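Local coordinates for protein chitinase A (Pteris ryukyuensis, PDB 4RL3) that probably hydrolyses the glycosidic bonds of chitin, the chain here being the catalytic domain of a longer class III chitinase, at residues Ile121-Phe126 against Val162-Tyr166; Val197-Asn201 against Gln234-Ser238; Tyr185-Thr191 against Val222-Pro226. All coordinates share one frame; numbering follows the deposited sequence.

Contact 1: Ile121-Phe126 against Val162-Tyr166; sequences IDYEHF and VESQY
Ile121-Phe126, which runs off the end of a strand into a loop, passes the first turn of helix 163-173 and comes nearest at Glu124 and Val162, whose CA atoms lie 6.5 Å apart. Tyr166 reaches across from that turn: with CG anti to its own carbonyl carbon (chi1 -76°), the ring projects to the strand and the hydroxyl donates to Tyr123 O at 2.6 Å. The donor lies in the carbonyl plane on a lone pair, with a C=O...O angle of 123°, so the bond ties the helix to the backbone of Tyr123. Ile121 CG2 packs 4.0 Å from Tyr166 CE1. Further along, the Phe126 ring is covered on one face and touched at its edge. Gln165 CG sits over the face, 3.8 Å from the ring centroid, in a CH-pi contact. A bend in the Gln165 chain then lays the amide nearly flat on the ring, the planes only 10° apart and Gln165 CD 3.5 Å from Phe126 CD2. Val162 CG1 touches the ring edge at Phe126 CE2 (3.7 Å), and the Phe126 and Tyr166 side chains cross at about a right angle, CZ against CE2. Phe134 adds an edge-to-face contact to Phe126, while the Tyr123 hydroxyl turns away to bond Asp37. The Asp122 side chain points away from the helix and the end of Glu124 leads off: they belong to the DxDxE signature of glycosyl hydrolase family 18, which in relatives carries the catalytic acid, and the contact joins this signature's backbone, at the C-terminal end of a TIM-barrel strand, to helix 163-173.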
loop_
_atom_site.group_PDB
_atom_site.type_symbol
_atom_site.label_atom_id
_atom_site.label_comp_id
_atom_site.label_asym_id
_atom_site.label_seq_id
_atom_site.Cartn_x
_atom_site.Cartn_y
_atom_site.Cartn_z
ATOM N N ILE A 121 -3.618 -0.746 4.476
ATOM C CA ILE A 121 -4.629 -1.797 4.587
ATOM C C ILE A 121 -4.898 -2.414 3.213
ATOM O O ILE A 121 -5.421 -1.750 2.318
ATOM C CB ILE A 121 -5.948 -1.245 5.170
ATOM C CG1 ILE A 121 -5.702 -0.344 6.387
ATOM C CG2 ILE A 121 -6.889 -2.405 5.518
ATOM C CD1 ILE A 121 -4.961 -0.964 7.561
ATOM N N ASP A 122 -4.567 -3.698 3.063
ATOM C CA ASP A 122 -4.635 -4.364 1.756
ATOM C C ASP A 122 -5.284 -5.741 1.869
ATOM O O ASP A 122 -4.865 -6.686 1.203
ATOM C CB ASP A 122 -3.236 -4.467 1.137
ATOM C CG ASP A 122 -3.252 -4.903 -0.324
ATOM O OD1 ASP A 122 -4.231 -4.575 -1.044
ATOM O OD2 ASP A 122 -2.256 -5.558 -0.749
ATOM N N TYR A 123 -6.318 -5.845 2.701
ATOM C CA TYR A 123 -7.158 -7.034 2.670
ATOM C C TYR A 123 -8.063 -7.016 1.458
ATOM O O TYR A 123 -8.521 -5.951 1.034
ATOM C CB TYR A 123 -8.014 -7.125 3.923
ATOM C CG TYR A 123 -7.245 -7.477 5.170
ATOM C CD1 TYR A 123 -6.950 -8.797 5.473
ATOM C CD2 TYR A 123 -6.846 -6.489 6.062
ATOM C CE1 TYR A 123 -6.275 -9.123 6.639
ATOM C CE2 TYR A 123 -6.150 -6.795 7.217
ATOM C CZ TYR A 123 -5.861 -8.113 7.503
ATOM O OH TYR A 123 -5.188 -8.400 8.675
ATOM N N GLU A 124 -8.338 -8.195 0.901
ATOM C CA GLU A 124 -9.254 -8.275 -0.241
ATOM C C GLU A 124 -10.282 -9.397 -0.188
ATOM O O GLU A 124 -11.130 -9.483 -1.066
ATOM C CB GLU A 124 -8.457 -8.389 -1.538
ATOM C CG GLU A 124 -7.798 -9.736 -1.745
ATOM C CD GLU A 124 -7.229 -9.886 -3.144
ATOM O OE1 GLU A 124 -5.993 -9.842 -3.261
ATOM O OE2 GLU A 124 -8.007 -10.027 -4.120
ATOM N N HIS A 125 -10.201 -10.260 0.816
ATOM C CA HIS A 125 -11.126 -11.391 0.945
ATOM C C HIS A 125 -11.961 -11.212 2.189
ATOM O O HIS A 125 -11.431 -11.141 3.299
ATOM C CB HIS A 125 -10.364 -12.705 1.008
ATOM C CG HIS A 125 -9.448 -12.914 -0.149
ATOM N ND1 HIS A 125 -9.908 -13.214 -1.410
ATOM C CD2 HIS A 125 -8.100 -12.843 -0.245
ATOM C CE1 HIS A 125 -8.883 -13.321 -2.233
ATOM N NE2 HIS A 125 -7.776 -13.105 -1.551
ATOM N N PHE A 126 -13.271 -11.171 1.993
ATOM C CA PHE A 126 -14.215 -10.840 3.050
ATOM C C PHE A 126 -15.346 -11.847 3.156
ATOM O O PHE A 126 -16.439 -11.517 3.597
ATOM C CB PHE A 126 -14.775 -9.440 2.790
ATOM C CG PHE A 126 -13.711 -8.388 2.739
ATOM C CD1 PHE A 126 -13.068 -8.017 3.892
ATOM C CD2 PHE A 126 -13.327 -7.808 1.542
ATOM C CE1 PHE A 126 -12.073 -7.062 3.873
ATOM C CE2 PHE A 126 -12.322 -6.860 1.508
ATOM C CZ PHE A 126 -11.697 -6.481 2.678
ATOM N N VAL A 162 -13.654 -4.491 -4.137
ATOM C CA VAL A 162 -13.810 -4.305 -2.693
ATOM C C VAL A 162 -14.316 -2.899 -2.335
ATOM O O VAL A 162 -14.084 -2.400 -1.241
ATOM C CB VAL A 162 -12.500 -4.658 -1.952
ATOM C CG1 VAL A 162 -12.201 -6.143 -2.132
ATOM C CG2 VAL A 162 -11.323 -3.811 -2.425
ATOM N N GLU A 163 -15.070 -2.289 -3.253
ATOM C CA GLU A 163 -15.612 -0.940 -3.060
ATOM C C GLU A 163 -16.500 -0.808 -1.832
ATOM O O GLU A 163 -16.395 0.172 -1.091
ATOM C CB GLU A 163 -16.409 -0.540 -4.310
ATOM C CG GLU A 163 -17.039 0.846 -4.293
ATOM C CD GLU A 163 -17.625 1.184 -5.650
ATOM O OE1 GLU A 163 -16.854 1.189 -6.639
ATOM O OE2 GLU A 163 -18.862 1.396 -5.740
ATOM N N SER A 164 -17.376 -1.793 -1.618
ATOM C CA SER A 164 -18.297 -1.746 -0.488
ATOM C C SER A 164 -17.554 -1.609 0.844
ATOM O O SER A 164 -17.907 -0.787 1.697
ATOM C CB SER A 164 -19.168 -3.001 -0.469
ATOM O OG SER A 164 -20.139 -2.891 0.554
ATOM N N GLN A 165 -16.504 -2.402 1.008
ATOM C CA GLN A 165 -15.733 -2.398 2.244
ATOM C C GLN A 165 -14.930 -1.120 2.414
ATOM O O GLN A 165 -14.967 -0.484 3.467
ATOM C CB GLN A 165 -14.785 -3.590 2.296
ATOM C CG GLN A 165 -15.488 -4.926 2.515
ATOM C CD GLN A 165 -16.061 -5.562 1.255
ATOM O OE1 GLN A 165 -15.799 -5.133 0.123
ATOM N NE2 GLN A 165 -16.853 -6.607 1.456
ATOM N N TYR A 166 -14.175 -0.748 1.392
ATOM C CA TYR A 166 -13.246 0.365 1.555
ATOM C C TYR A 166 -13.887 1.749 1.486
ATOM O O TYR A 166 -13.410 2.672 2.139
ATOM C CB TYR A 166 -12.070 0.229 0.602
ATOM C CG TYR A 166 -11.084 -0.823 1.065
ATOM C CD1 TYR A 166 -10.095 -0.512 2.001
ATOM C CD2 TYR A 166 -11.158 -2.133 0.605
ATOM C CE1 TYR A 166 -9.199 -1.467 2.440
ATOM C CE2 TYR A 166 -10.268 -3.093 1.046
ATOM C CZ TYR A 166 -9.293 -2.757 1.964
ATOM O OH TYR A 166 -8.393 -3.714 2.400
#

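Contact 2: Val197-Asn201 against Gln234-Ser238; sequences VSLYN and QQLKS
Helices 193-206 and 226-238 pack through Val197-Asn201 and Gln234-Ser238, their local axes 11.2 Å apart at closest approach and inclined at 57°, with Val197 and Leu236 nearest (CA to CA 7.3 Å). Leu236 buries more surface here than any other residue of the two segments. Its CD1 lies over one face of the Tyr200 ring, 4.0 Å from the centroid, a CH-pi contact displaced toward the CG end of the ring. The other branch, CD2, comes 3.8 Å from Tyr200 CD1, so both methyls of the leucine fork lean on the tyrosine. The ring is brought to Leu236 by a chi1 of 177°, which sets CG opposite the backbone N. Beyond the ring, the Tyr200 hydroxyl is bonded to Val213 O, and Pro243 also touches the side chain. In the family 18 TIM barrel these are successive outer helices, separated along the chain by strand 215-218, and the leucine-on-tyrosine packing joins them on the barrel's outer layer. With an alanine at Tyr200, Leu236 would probably lose the ring face under its CD1 and the rim beside its CD2, opening a gap between the helices and depriving Val213 O of its hydroxyl partner. Toward solvent the contact becomes mixed: the extended Gln235 brings its OE1 to within 3.5 Å of Val197 CG2, the two side chains crossing at about a right angle. Val197 CG1 makes a looser apolar contact with Leu236 CD2 (4.3 Å). Asn201 folds back on its own helix, ND2 donating to Val197 O at 2.8 Å in a nearly straight bond (178°). That oxygen also takes the usual helical bond from Asn201 N, and the two donors approach from opposite faces of the carbonyl.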
loop_
_atom_site.group_PDB
_atom_site.type_symbol
_atom_site.label_atom_id
_atom_site.label_comp_id
_atom_site.label_asym_id
_atom_site.label_seq_id
_atom_site.Cartn_x
_atom_site.Cartn_y
_atom_site.Cartn_z
ATOM N N VAL A 197 -7.427 8.583 -17.292
ATOM C CA VAL A 197 -7.847 9.822 -16.656
ATOM C C VAL A 197 -9.313 9.701 -16.211
ATOM O O VAL A 197 -9.667 10.083 -15.093
ATOM C CB VAL A 197 -7.633 11.046 -17.571
ATOM C CG1 VAL A 197 -8.259 12.283 -16.974
ATOM C CG2 VAL A 197 -6.144 11.273 -17.802
ATOM N N SER A 198 -10.165 9.151 -17.073
ATOM C CA SER A 198 -11.568 8.946 -16.704
ATOM C C SER A 198 -11.719 7.981 -15.514
ATOM O O SER A 198 -12.493 8.237 -14.584
ATOM C CB SER A 198 -12.366 8.421 -17.900
ATOM O OG SER A 198 -12.399 9.363 -18.965
ATOM N N LEU A 199 -10.970 6.890 -15.545
ATOM C CA LEU A 199 -11.027 5.888 -14.477
ATOM C C LEU A 199 -10.538 6.475 -13.156
ATOM O O LEU A 199 -11.088 6.180 -12.081
ATOM C CB LEU A 199 -10.182 4.668 -14.842
ATOM C CG LEU A 199 -10.687 3.855 -16.033
ATOM C CD1 LEU A 199 -9.600 2.926 -16.539
ATOM C CD2 LEU A 199 -11.936 3.081 -15.667
ATOM N N TYR A 200 -9.501 7.310 -13.242
ATOM C CA TYR A 200 -8.986 7.999 -12.077
ATOM C C TYR A 200 -10.043 8.935 -11.485
ATOM O O TYR A 200 -10.244 8.966 -10.271
ATOM C CB TYR A 200 -7.687 8.772 -12.403
ATOM C CG TYR A 200 -7.223 9.539 -11.190
ATOM C CD1 TYR A 200 -7.735 10.805 -10.911
ATOM C CD2 TYR A 200 -6.338 8.975 -10.280
ATOM C CE1 TYR A 200 -7.356 11.488 -9.773
ATOM C CE2 TYR A 200 -5.957 9.653 -9.139
ATOM C CZ TYR A 200 -6.469 10.910 -8.897
ATOM O OH TYR A 200 -6.135 11.596 -7.751
ATOM N N ASN A 201 -10.714 9.713 -12.333
ATOM C CA ASN A 201 -11.773 10.596 -11.853
ATOM C C ASN A 201 -12.893 9.833 -11.155
ATOM O O ASN A 201 -13.376 10.244 -10.110
ATOM C CB ASN A 201 -12.315 11.454 -13.003
ATOM C CG ASN A 201 -11.491 12.708 -13.217
ATOM O OD1 ASN A 201 -11.844 13.780 -12.711
ATOM N ND2 ASN A 201 -10.356 12.577 -13.921
ATOM N N GLN A 234 0.689 12.851 -16.351
ATOM C CA GLN A 234 1.103 14.200 -16.758
ATOM C C GLN A 234 -0.116 15.129 -16.913
ATOM O O GLN A 234 -0.059 16.306 -16.530
ATOM C CB GLN A 234 1.958 14.153 -18.036
ATOM C CG GLN A 234 2.481 15.509 -18.514
ATOM C CD GLN A 234 3.204 16.301 -17.434
ATOM O OE1 GLN A 234 4.242 15.871 -16.923
ATOM N NE2 GLN A 234 2.658 17.463 -17.074
ATOM N N GLN A 235 -1.224 14.590 -17.412
ATOM C CA GLN A 235 -2.461 15.370 -17.541
ATOM C C GLN A 235 -3.027 15.738 -16.175
ATOM O O GLN A 235 -3.392 16.878 -15.935
ATOM C CB GLN A 235 -3.515 14.596 -18.315
ATOM C CG GLN A 235 -3.163 14.332 -19.765
ATOM C CD GLN A 235 -4.241 13.534 -20.466
ATOM O OE1 GLN A 235 -5.438 13.714 -20.203
ATOM N NE2 GLN A 235 -3.829 12.638 -21.355
ATOM N N LEU A 236 -3.083 14.764 -15.268
ATOM C CA LEU A 236 -3.548 15.037 -13.917
ATOM C C LEU A 236 -2.657 16.060 -13.211
ATOM O O LEU A 236 -3.150 16.902 -12.457
ATOM C CB LEU A 236 -3.623 13.736 -13.110
ATOM C CG LEU A 236 -4.659 12.727 -13.616
ATOM C CD1 LEU A 236 -4.432 11.364 -12.985
ATOM C CD2 LEU A 236 -6.076 13.220 -13.342
ATOM N N LYS A 237 -1.344 15.986 -13.452
ATOM C CA LYS A 237 -0.398 16.910 -12.832
ATOM C C LYS A 237 -0.599 18.325 -13.362
ATOM O O LYS A 237 -0.626 19.291 -12.591
ATOM C CB LYS A 237 1.040 16.456 -13.092
ATOM C CG LYS A 237 2.095 17.384 -12.516
ATOM C CD LYS A 237 3.470 17.030 -13.057
ATOM C CE LYS A 237 4.460 18.162 -12.860
ATOM N NZ LYS A 237 4.632 18.451 -11.417
ATOM N N SER A 238 -0.743 18.426 -14.678
ATOM C CA SER A 238 -1.018 19.709 -15.336
ATOM C C SER A 238 -2.278 20.387 -14.794
ATOM O O SER A 238 -2.329 21.625 -14.707
ATOM C CB SER A 238 -1.123 19.521 -16.850
ATOM O OG SER A 238 0.169 19.353 -17.415
#

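Contact 3: Tyr185-Thr191 against Val222-Pro226; sequences YSYGAGT and VGPAP. With ACT (acetate ion), chain E.
Pro224 lies alongside Thr191, the two side chains pointing the same way, with Pro224 CG 3.8 Å from Thr191 CB. The proline ring also packs against the loop backbone: its CD meets Tyr187 O at 3.5 Å, and Tyr187 CB packs more loosely on CG. Just before it, the two backbones close up at Gly223. Gly223 CA makes a CA-H...O contact with Tyr187 O at 3.2 Å (157° at the hydrogen), and Gly223 O receives a similar contact from Ala189 CA at 3.3 Å. The absence of a side chain matters here, because a CB on Gly223 would fall 2.7 Å from Tyr185 CA, and phi is positive (81°). Both segments are beta-alpha loops of the TIM barrel, leading to helices 193-206 and 226-238, and they meet at the C-terminal ends of the strands, the side where family 18 enzymes hold their substrate cleft. Gly188-Thr191 forms a type I turn, in which Gly188 O is gripped twice, by Thr191 N and by Thr191 OG1 at 2.7 Å. A water bridges this turn to the second loop, donating to Ala189 O and Thr191 O and accepting from Ala225 N at 3.0 Å, at the N-cap of the following helix. At the inner end, a chi1 of 42°, with CG between the backbone N and carbonyl carbon, leads the Tyr185 ring away from Val222-Pro226. Its hydroxyl donates to acetate OXT at 2.6 Å, the oxygen lying in the ring plane at the edge; the ion probably comes from the crystallisation liquor. The Tyr187 hydroxyl bonds Asp160.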
loop_
_atom_site.group_PDB
_atom_site.type_symbol
_atom_site.label_atom_id
_atom_site.label_comp_id
_atom_site.label_asym_id
_atom_site.label_seq_id
_atom_site.Cartn_x
_atom_site.Cartn_y
_atom_site.Cartn_z
ATOM N N TYR A 185 -4.047 -0.762 -11.621
ATOM C CA TYR A 185 -3.598 -1.928 -12.374
ATOM C C TYR A 185 -4.614 -3.072 -12.345
ATOM O O TYR A 185 -4.379 -4.120 -12.952
ATOM C CB TYR A 185 -2.202 -2.382 -11.913
ATOM C CG TYR A 185 -1.975 -2.371 -10.416
ATOM C CD1 TYR A 185 -1.510 -1.227 -9.775
ATOM C CD2 TYR A 185 -2.210 -3.500 -9.648
ATOM C CE1 TYR A 185 -1.300 -1.206 -8.403
ATOM C CE2 TYR A 185 -1.990 -3.498 -8.278
ATOM C CZ TYR A 185 -1.543 -2.356 -7.659
ATOM O OH TYR A 185 -1.329 -2.350 -6.304
ATOM N N SER A 186 -5.739 -2.871 -11.646
ATOM C CA SER A 186 -6.904 -3.757 -11.750
ATOM C C SER A 186 -7.613 -3.606 -13.106
ATOM O O SER A 186 -8.396 -4.478 -13.480
ATOM C CB SER A 186 -7.900 -3.462 -10.614
ATOM O OG SER A 186 -8.378 -2.126 -10.685
ATOM N N TYR A 187 -7.373 -2.505 -13.817
ATOM C CA TYR A 187 -8.023 -2.273 -15.109
ATOM C C TYR A 187 -7.239 -2.933 -16.240
ATOM O O TYR A 187 -6.126 -3.426 -16.036
ATOM C CB TYR A 187 -8.243 -0.774 -15.355
ATOM C CG TYR A 187 -9.191 -0.169 -14.344
ATOM C CD1 TYR A 187 -10.508 -0.612 -14.248
ATOM C CD2 TYR A 187 -8.767 0.811 -13.460
ATOM C CE1 TYR A 187 -11.374 -0.091 -13.311
ATOM C CE2 TYR A 187 -9.624 1.344 -12.515
ATOM C CZ TYR A 187 -10.928 0.898 -12.442
ATOM O OH TYR A 187 -11.786 1.423 -11.498
ATOM N N GLY A 188 -7.835 -2.960 -17.427
ATOM C CA GLY A 188 -7.282 -3.733 -18.531
ATOM C C GLY A 188 -6.011 -3.182 -19.145
ATOM O O GLY A 188 -5.773 -1.972 -19.157
ATOM N N ALA A 189 -5.203 -4.094 -19.689
ATOM C CA ALA A 189 -3.953 -3.741 -20.365
ATOM C C ALA A 189 -4.160 -2.859 -21.597
ATOM O O ALA A 189 -3.242 -2.178 -22.027
ATOM C CB ALA A 189 -3.189 -5.004 -20.739
ATOM N N GLY A 190 -5.368 -2.879 -22.156
ATOM C CA GLY A 190 -5.725 -2.020 -23.281
ATOM C C GLY A 190 -6.110 -0.594 -22.931
ATOM O O GLY A 190 -6.378 0.200 -23.815
ATOM N N THR A 191 -6.134 -0.255 -21.639
ATOM C CA THR A 191 -6.538 1.077 -21.210
ATOM C C THR A 191 -5.684 2.185 -21.834
ATOM O O THR A 191 -4.459 2.172 -21.718
ATOM C CB THR A 191 -6.451 1.185 -19.669
ATOM O OG1 THR A 191 -7.315 0.218 -19.074
ATOM C CG2 THR A 191 -6.839 2.570 -19.163
ATOM N N VAL A 222 0.847 -6.624 -15.516
ATOM C CA VAL A 222 -0.613 -6.580 -15.492
ATOM C C VAL A 222 -1.084 -5.135 -15.490
ATOM O O VAL A 222 -0.368 -4.232 -15.044
ATOM C CB VAL A 222 -1.214 -7.340 -14.288
ATOM C CG1 VAL A 222 -0.895 -8.834 -14.364
ATOM C CG2 VAL A 222 -0.734 -6.767 -12.974
ATOM N N GLY A 223 -2.289 -4.925 -16.003
ATOM C CA GLY A 223 -2.897 -3.606 -16.010
ATOM C C GLY A 223 -2.439 -2.679 -17.119
ATOM O O GLY A 223 -1.686 -3.080 -18.024
ATOM N N PRO A 224 -2.888 -1.412 -17.061
ATOM C CA PRO A 224 -2.501 -0.425 -18.065
ATOM C C PRO A 224 -0.980 -0.300 -18.171
ATOM O O PRO A 224 -0.284 -0.359 -17.160
ATOM C CB PRO A 224 -3.143 0.862 -17.550
ATOM C CG PRO A 224 -4.286 0.409 -16.693
ATOM C CD PRO A 224 -3.766 -0.828 -16.029
ATOM N N ALA A 225 -0.469 -0.156 -19.387
ATOM C CA ALA A 225 0.963 -0.032 -19.598
ATOM C C ALA A 225 1.530 1.156 -18.819
ATOM O O ALA A 225 0.978 2.251 -18.860
ATOM C CB ALA A 225 1.258 0.128 -21.083
ATOM N N PRO A 226 2.649 0.947 -18.110
ATOM C CA PRO A 226 3.250 2.046 -17.361
ATOM C C PRO A 226 3.480 3.336 -18.142
ATOM O O PRO A 226 3.216 4.421 -17.617
ATOM C CB PRO A 226 4.584 1.449 -16.891
ATOM C CG PRO A 226 4.265 0.013 -16.701
ATOM C CD PRO A 226 3.301 -0.337 -17.803
HETATM C C ACT E . -1.753 -4.632 -3.877
HETATM O O ACT E . -2.013 -5.714 -3.290
HETATM O OXT ACT E . -1.702 -4.677 -5.133
HETATM C CH3 ACT E . -1.499 -3.362 -3.112
HETATM O O HOH W 1 -2.527 0.331 -21.541
#

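From the N terminus, contact 1 closes first, returning Val162-Tyr166 to the strand end at Ile121-Phe126 after helix 131-147 and strand 153-156, and it is complete before the other two open. Contact 3 then opens at Tyr185-Thr191 and contact 2 at Val197-Asn201; Val222-Pro226 closes contact 3 and Gln234-Ser238 closes contact 2, so the two cross. They also touch, Leu199 CD1 packing 3.8 Å from Tyr187 CG. Together they join two successive beta-alpha units, contact 3 through their loops and contact 2 through their helices. Contacts 1 and 3 do not touch, yet the acetate bound by Tyr185 has its nearest atom about 3 Å from the Asp122 side chain.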